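Local coordinates for protein group II chitinase (Ostrinia furnacalis, PDB 6JAV) that probably cleaves chitin internally as a glycoside hydrolase family 18 enzyme, represented here by its first catalytic domain with an inhibitor bound, at residues I177-R188 against Y233-K243. Numbering follows the deposited sequence.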
ATOM      1  N   ILE A 177     -15.520  -1.434   1.228  1.00 11.25           N
ATOM      2  CA  ILE A 177     -15.774  -0.002   1.246  1.00  9.15           C
ATOM      3  C   ILE A 177     -17.174   0.267   1.787  1.00 11.09           C
ATOM      4  O   ILE A 177     -17.375   1.126   2.654  1.00 14.01           O
ATOM      5  CB  ILE A 177     -15.587   0.586  -0.165  1.00 11.44           C
ATOM      6  CG1 ILE A 177     -14.117   0.470  -0.656  1.00 10.67           C
ATOM      7  CG2 ILE A 177     -16.039   2.041  -0.207  1.00 12.68           C
ATOM      8  CD1 ILE A 177     -14.014   0.603  -2.188  1.00 12.43           C
ATOM      9  N   ASP A 178     -18.160  -0.469   1.259  1.00 12.49           N
ATOM     10  CA  ASP A 178     -19.545  -0.267   1.669  1.00 13.77           C
ATOM     11  C   ASP A 178     -19.730  -0.564   3.154  1.00 13.75           C
ATOM     12  O   ASP A 178     -20.493   0.130   3.843  1.00 18.13           O
ATOM     13  CB  ASP A 178     -20.450  -1.190   0.856  1.00 12.44           C
ATOM     14  CG  ASP A 178     -20.671  -0.719  -0.581  1.00 13.00           C
ATOM     15  OD1 ASP A 178     -20.358   0.457  -0.915  1.00 15.93           O
ATOM     16  OD2 ASP A 178     -21.221  -1.551  -1.370  1.00 15.45           O
ATOM     17  N   ALA A 179     -19.049  -1.593   3.667  1.00 12.84           N
ATOM     18  CA  ALA A 179     -19.271  -2.036   5.038  1.00 13.07           C
ATOM     19  C   ALA A 179     -18.499  -1.226   6.064  1.00 12.90           C
ATOM     20  O   ALA A 179     -18.990  -1.044   7.184  1.00 14.16           O
ATOM     21  CB  ALA A 179     -18.869  -3.500   5.207  1.00 12.61           C
ATOM     22  N   GLY A 180     -17.310  -0.732   5.726  1.00 12.00           N
ATOM     23  CA  GLY A 180     -16.418  -0.237   6.754  1.00 13.31           C
ATOM     24  C   GLY A 180     -16.244   1.261   6.808  1.00 11.22           C
ATOM     25  O   GLY A 180     -15.771   1.766   7.824  1.00 11.71           O
ATOM     26  N   TYR A 181     -16.576   1.993   5.734  1.00 10.91           N
ATOM     27  CA  TYR A 181     -16.173   3.385   5.637  1.00 10.50           C
ATOM     28  C   TYR A 181     -17.363   4.322   5.519  1.00 12.47           C
ATOM     29  O   TYR A 181     -18.169   4.184   4.594  1.00 13.87           O
ATOM     30  CB  TYR A 181     -15.259   3.602   4.432  1.00 10.95           C
ATOM     31  CG  TYR A 181     -13.976   2.801   4.489  1.00  9.74           C
ATOM     32  CD1 TYR A 181     -13.063   2.941   5.531  1.00 11.33           C
ATOM     33  CD2 TYR A 181     -13.650   1.959   3.454  1.00 14.97           C
ATOM     34  CE1 TYR A 181     -11.869   2.192   5.551  1.00 11.81           C
ATOM     35  CE2 TYR A 181     -12.489   1.218   3.465  1.00 16.06           C
ATOM     36  CZ  TYR A 181     -11.605   1.338   4.516  1.00 12.19           C
ATOM     37  OH  TYR A 181     -10.449   0.573   4.458  1.00 11.51           O
ATOM     38  N   ASP A 182     -17.406   5.324   6.394  1.00 11.63           N
ATOM     39  CA  ASP A 182     -18.312   6.465   6.226  1.00 12.37           C
ATOM     40  C   ASP A 182     -17.538   7.427   5.335  1.00 11.45           C
ATOM     41  O   ASP A 182     -16.772   8.268   5.813  1.00 13.33           O
ATOM     42  CB  ASP A 182     -18.647   7.078   7.581  1.00 12.50           C
ATOM     43  CG  ASP A 182     -19.689   8.181   7.489  1.00 24.69           C
ATOM     44  OD1 ASP A 182     -19.808   8.833   6.422  1.00 19.19           O
ATOM     45  OD2 ASP A 182     -20.376   8.410   8.511  1.00 23.24           O
ATOM     46  N   VAL A 183     -17.715   7.266   4.023  1.00 12.18           N
ATOM     47  CA  VAL A 183     -16.835   7.943   3.065  1.00 11.08           C
ATOM     48  C   VAL A 183     -16.912   9.458   3.173  1.00 12.05           C
ATOM     49  O   VAL A 183     -15.856  10.110   3.155  1.00 12.00           O
ATOM     50  CB  VAL A 183     -17.054   7.386   1.638  1.00 11.21           C
ATOM     51  CG1 VAL A 183     -16.209   8.171   0.624  1.00 12.80           C
ATOM     52  CG2 VAL A 183     -16.667   5.915   1.573  1.00 10.75           C
ATOM     53  N   PRO A 184     -18.090  10.089   3.263  1.00 12.16           N
ATOM     54  CA  PRO A 184     -18.079  11.564   3.394  1.00 13.60           C
ATOM     55  C   PRO A 184     -17.309  12.074   4.599  1.00 13.22           C
ATOM     56  O   PRO A 184     -16.612  13.095   4.499  1.00 13.76           O
ATOM     57  CB  PRO A 184     -19.579  11.932   3.442  1.00 13.52           C
ATOM     58  CG  PRO A 184     -20.219  10.831   2.654  1.00 13.99           C
ATOM     59  CD  PRO A 184     -19.451   9.567   3.068  1.00 15.60           C
ATOM     60  N   VAL A 185     -17.384  11.389   5.745  1.00 14.37           N
ATOM     61  CA  VAL A 185     -16.662  11.861   6.919  1.00 14.28           C
ATOM     62  C   VAL A 185     -15.167  11.745   6.696  1.00 12.69           C
ATOM     63  O   VAL A 185     -14.394  12.689   6.950  1.00 13.90           O
ATOM     64  CB  VAL A 185     -17.092  11.060   8.158  1.00 17.44           C
ATOM     65  CG1 VAL A 185     -16.142  11.366   9.319  1.00 19.28           C
ATOM     66  CG2 VAL A 185     -18.526  11.396   8.517  1.00 20.00           C
ATOM     67  N   LEU A 186     -14.734  10.582   6.201  1.00 12.84           N
ATOM     68  CA  LEU A 186     -13.317  10.381   5.948  1.00 13.22           C
ATOM     69  C   LEU A 186     -12.811  11.365   4.908  1.00 12.40           C
ATOM     70  O   LEU A 186     -11.734  11.951   5.062  1.00 13.15           O
ATOM     71  CB  LEU A 186     -13.066   8.959   5.457  1.00 15.04           C
ATOM     72  CG  LEU A 186     -13.523   7.833   6.383  1.00 21.49           C
ATOM     73  CD1 LEU A 186     -12.983   6.525   5.848  1.00 25.57           C
ATOM     74  CD2 LEU A 186     -13.070   8.075   7.793  1.00 20.97           C
ATOM     75  N   ALA A 187     -13.585  11.573   3.841  1.00 11.11           N
ATOM     76  CA  ALA A 187     -13.134  12.458   2.769  1.00 11.89           C
ATOM     77  C   ALA A 187     -13.014  13.901   3.227  1.00 11.53           C
ATOM     78  O   ALA A 187     -12.150  14.645   2.735  1.00 13.84           O
ATOM     79  CB  ALA A 187     -14.147  12.405   1.631  1.00 13.99           C
ATOM     80  N   ARG A 188     -13.875  14.317   4.147  1.00 11.08           N
ATOM     81  CA  ARG A 188     -13.825  15.689   4.631  1.00 12.81           C
ATOM     82  C   ARG A 188     -12.640  15.916   5.572  1.00 11.29           C
ATOM     83  O   ARG A 188     -12.013  16.988   5.544  1.00 13.92           O
ATOM     84  CB  ARG A 188     -15.152  16.028   5.315  1.00 13.50           C
ATOM     85  CG  ARG A 188     -15.153  17.397   5.947  1.00 14.81           C
ATOM     86  CD  ARG A 188     -16.574  17.818   6.341  1.00 17.05           C
ATOM     87  NE  ARG A 188     -17.297  16.769   7.037  1.00 19.67           N
ATOM     88  CZ  ARG A 188     -17.177  16.508   8.332  1.00 21.79           C
ATOM     89  NH1 ARG A 188     -16.355  17.225   9.075  1.00 23.46           N
ATOM     90  NH2 ARG A 188     -17.884  15.533   8.881  1.00 26.80           N
ATOM     91  N   TYR A 233     -15.386   4.553  -7.707  1.00  9.78           N
ATOM     92  CA  TYR A 233     -16.326   4.253  -6.637  1.00 10.38           C
ATOM     93  C   TYR A 233     -16.047   5.098  -5.399  1.00 10.51           C
ATOM     94  O   TYR A 233     -16.976   5.640  -4.790  1.00 10.70           O
ATOM     95  CB  TYR A 233     -16.273   2.767  -6.313  1.00 11.42           C
ATOM     96  CG  TYR A 233     -17.464   2.302  -5.512  1.00 11.53           C
ATOM     97  CD1 TYR A 233     -18.740   2.393  -6.040  1.00 13.42           C
ATOM     98  CD2 TYR A 233     -17.320   1.781  -4.249  1.00 10.73           C
ATOM     99  CE1 TYR A 233     -19.842   1.978  -5.313  1.00 15.46           C
ATOM    100  CE2 TYR A 233     -18.426   1.348  -3.511  1.00 13.36           C
ATOM    101  CZ  TYR A 233     -19.675   1.461  -4.055  1.00 13.03           C
ATOM    102  OH  TYR A 233     -20.774   1.025  -3.331  1.00 16.05           O
ATOM    103  N   TRP A 234     -14.768   5.251  -5.009  1.00 10.12           N
ATOM    104  CA  TRP A 234     -14.458   6.187  -3.923  1.00  9.71           C
ATOM    105  C   TRP A 234     -14.991   7.586  -4.225  1.00 10.83           C
ATOM    106  O   TRP A 234     -15.533   8.255  -3.333  1.00 11.31           O
ATOM    107  CB  TRP A 234     -12.939   6.188  -3.613  1.00  9.61           C
ATOM    108  CG  TRP A 234     -12.568   5.090  -2.679  1.00  8.32           C
ATOM    109  CD1 TRP A 234     -12.123   3.843  -2.995  1.00  9.30           C
ATOM    110  CD2 TRP A 234     -12.614   5.150  -1.248  1.00  9.60           C
ATOM    111  NE1 TRP A 234     -11.914   3.095  -1.840  1.00 10.50           N
ATOM    112  CE2 TRP A 234     -12.226   3.881  -0.758  1.00  9.72           C
ATOM    113  CE3 TRP A 234     -12.999   6.150  -0.334  1.00 10.59           C
ATOM    114  CZ2 TRP A 234     -12.200   3.579   0.612  1.00 10.25           C
ATOM    115  CZ3 TRP A 234     -12.947   5.862   1.031  1.00 11.06           C
ATOM    116  CH2 TRP A 234     -12.547   4.577   1.491  1.00 10.43           C
ATOM    117  N   MET A 235     -14.866   8.038  -5.474  1.00  9.10           N
ATOM    118  CA  MET A 235     -15.389   9.359  -5.832  1.00 11.84           C
ATOM    119  C   MET A 235     -16.918   9.381  -5.801  1.00 10.79           C
ATOM    120  O   MET A 235     -17.511  10.342  -5.288  1.00 13.67           O
ATOM    121  CB  MET A 235     -14.827   9.805  -7.179  1.00 12.74           C
ATOM    122  CG  MET A 235     -13.315  10.070  -7.070  1.00 12.24           C
ATOM    123  SD  MET A 235     -12.629  11.007  -8.449  1.00 16.80           S
ATOM    124  CE  MET A 235     -12.799   9.771  -9.691  1.00 16.53           C
ATOM    125  N   GLU A 236     -17.559   8.327  -6.313  1.00 11.06           N
ATOM    126  CA  GLU A 236     -19.026   8.266  -6.292  1.00 11.99           C
ATOM    127  C   GLU A 236     -19.550   8.301  -4.860  1.00 13.06           C
ATOM    128  O   GLU A 236     -20.599   8.908  -4.579  1.00 15.93           O
ATOM    129  CB  GLU A 236     -19.475   6.989  -7.006  1.00 13.32           C
ATOM    130  CG  GLU A 236     -20.977   6.713  -6.980  1.00 20.19           C
ATOM    131  CD  GLU A 236     -21.333   5.318  -7.515  1.00 32.73           C
ATOM    132  OE1 GLU A 236     -20.616   4.797  -8.402  1.00 33.36           O
ATOM    133  OE2 GLU A 236     -22.329   4.737  -7.038  1.00 39.21           O
ATOM    134  N   LYS A 237     -18.812   7.686  -3.930  1.00 11.29           N
ATOM    135  CA  LYS A 237     -19.213   7.658  -2.527  1.00 12.73           C
ATOM    136  C   LYS A 237     -18.977   8.976  -1.803  1.00 12.78           C
ATOM    137  O   LYS A 237     -19.354   9.088  -0.625  1.00 12.68           O
ATOM    138  CB  LYS A 237     -18.490   6.509  -1.794  1.00 14.25           C
ATOM    139  CG  LYS A 237     -18.907   5.124  -2.275  1.00 15.97           C
ATOM    140  CD  LYS A 237     -20.187   4.679  -1.618  1.00 25.51           C
ATOM    141  CE  LYS A 237     -19.893   3.712  -0.509  1.00 29.22           C
ATOM    142  NZ  LYS A 237     -21.131   3.310   0.254  1.00 23.42           N
ATOM    143  N   GLY A 238     -18.340   9.960  -2.443  1.00 11.35           N
ATOM    144  CA  GLY A 238     -18.178  11.286  -1.866  1.00 12.73           C
ATOM    145  C   GLY A 238     -16.746  11.770  -1.706  1.00 11.49           C
ATOM    146  O   GLY A 238     -16.515  12.802  -1.063  1.00 13.58           O
ATOM    147  N   THR A 239     -15.750  11.062  -2.312  1.00 11.50           N
ATOM    148  CA  THR A 239     -14.380  11.520  -2.090  1.00 10.85           C
ATOM    149  C   THR A 239     -13.954  12.488  -3.194  1.00 10.27           C
ATOM    150  O   THR A 239     -14.031  12.128  -4.376  1.00 12.16           O
ATOM    151  CB  THR A 239     -13.424  10.332  -2.108  1.00 10.50           C
ATOM    152  OG1 THR A 239     -13.896   9.349  -1.188  1.00 11.26           O
ATOM    153  CG2 THR A 239     -12.013  10.740  -1.686  1.00 10.60           C
ATOM    154  N   PRO A 240     -13.451  13.676  -2.855  1.00 10.43           N
ATOM    155  CA  PRO A 240     -12.851  14.554  -3.882  1.00 10.30           C
ATOM    156  C   PRO A 240     -11.628  13.916  -4.527  1.00 11.05           C
ATOM    157  O   PRO A 240     -10.844  13.226  -3.863  1.00 11.81           O
ATOM    158  CB  PRO A 240     -12.460  15.817  -3.106  1.00 10.64           C
ATOM    159  CG  PRO A 240     -13.273  15.777  -1.804  1.00 13.32           C
ATOM    160  CD  PRO A 240     -13.455  14.296  -1.510  1.00 12.91           C
ATOM    161  N   ALA A 241     -11.454  14.162  -5.825  1.00 11.56           N
ATOM    162  CA  ALA A 241     -10.275  13.637  -6.518  1.00 10.92           C
ATOM    163  C   ALA A 241      -8.985  14.053  -5.818  1.00 10.79           C
ATOM    164  O   ALA A 241      -8.028  13.257  -5.729  1.00 11.32           O
ATOM    165  CB  ALA A 241     -10.260  14.108  -7.979  1.00 12.18           C
ATOM    166  N   SER A 242      -8.916  15.297  -5.342  1.00 10.96           N
ATOM    167  CA  SER A 242      -7.685  15.795  -4.743  1.00 13.68           C
ATOM    168  C   SER A 242      -7.286  15.034  -3.489  1.00 12.21           C
ATOM    169  O   SER A 242      -6.110  15.092  -3.111  1.00 13.95           O
ATOM    170  CB  SER A 242      -7.819  17.273  -4.402  1.00 16.58           C
ATOM    171  OG  SER A 242      -8.613  17.448  -3.247  1.00 17.86           O
ATOM    172  N   LYS A 243      -8.217  14.330  -2.853  1.00 10.50           N
ATOM    173  CA  LYS A 243      -7.916  13.583  -1.637  1.00 11.91           C
ATOM    174  C   LYS A 243      -7.412  12.179  -1.929  1.00 12.56           C
ATOM    175  O   LYS A 243      -6.889  11.523  -1.024  1.00 14.26           O
ATOM    176  CB  LYS A 243      -9.161  13.487  -0.734  1.00 12.55           C
ATOM    177  CG  LYS A 243      -9.686  14.817  -0.186  1.00 17.05           C
ATOM    178  CD  LYS A 243      -8.732  15.348   0.848  1.00 18.93           C
ATOM    179  CE  LYS A 243      -9.223  16.629   1.541  1.00 12.37           C
ATOM    180  NZ  LYS A 243     -10.053  16.357   2.730  1.00 13.88           N
TER
HETATM  181  O   HOH W   1     -19.609   3.096   2.561  1.00 24.26           O
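One carboxylate oxygen, D178 OD1, receives both the hydroxyl of Y233 and the ammonium of K237. Y233 OH donates to D178 OD1 at 2.5 Å, on the syn lone pair. The oxygen lies at the edge of the tyrosine ring, near its plane. K237 NZ makes a longer salt bridge to D178 OD1, 3.2 Å, and its hydrogen bond is weak. The lysine chi1 (-66°) puts CG over one face of the Y233 ring, and bends at chi2 and chi3 return NZ to D178. A water accepts from K237 NZ at 2.8 Å and lies in donor reach of I177 O and Y181 O, which links the lysine to the end of helix 174-180. K174 pairs with D178 OD2, and this second positive charge probably favours an ionised carboxylate.

Deeper in, I177 CG2 lies over one face of the W234 indole, toward its rim. I177 CD1 comes within 3.3 Å of W234 NE1, whose proton goes to S171 O. V183 CG2 meets W234 CZ3 obliquely at 3.8 Å. V183 CG1 touches T239 OG1, which bonds W234 O. The Y181 and W234 rings are also oblique, planes at 49°. Y181 OH bonds to S171 N.

G238 closes helix 227-236 with a Schellman motif. The A187 methyl packs on G238 O and P240 CD. K243 NZ donates to A187 O at 2.7 Å and also bonds L190 O.

The contact joins neighbouring elements of the outer helical layer of the TIM barrel. Helices 174-180 and 183-189 follow strand 165-170, with helix 143-159 flanking the second. Helix 227-236 leads into strand 244-257, next to strand 192-195.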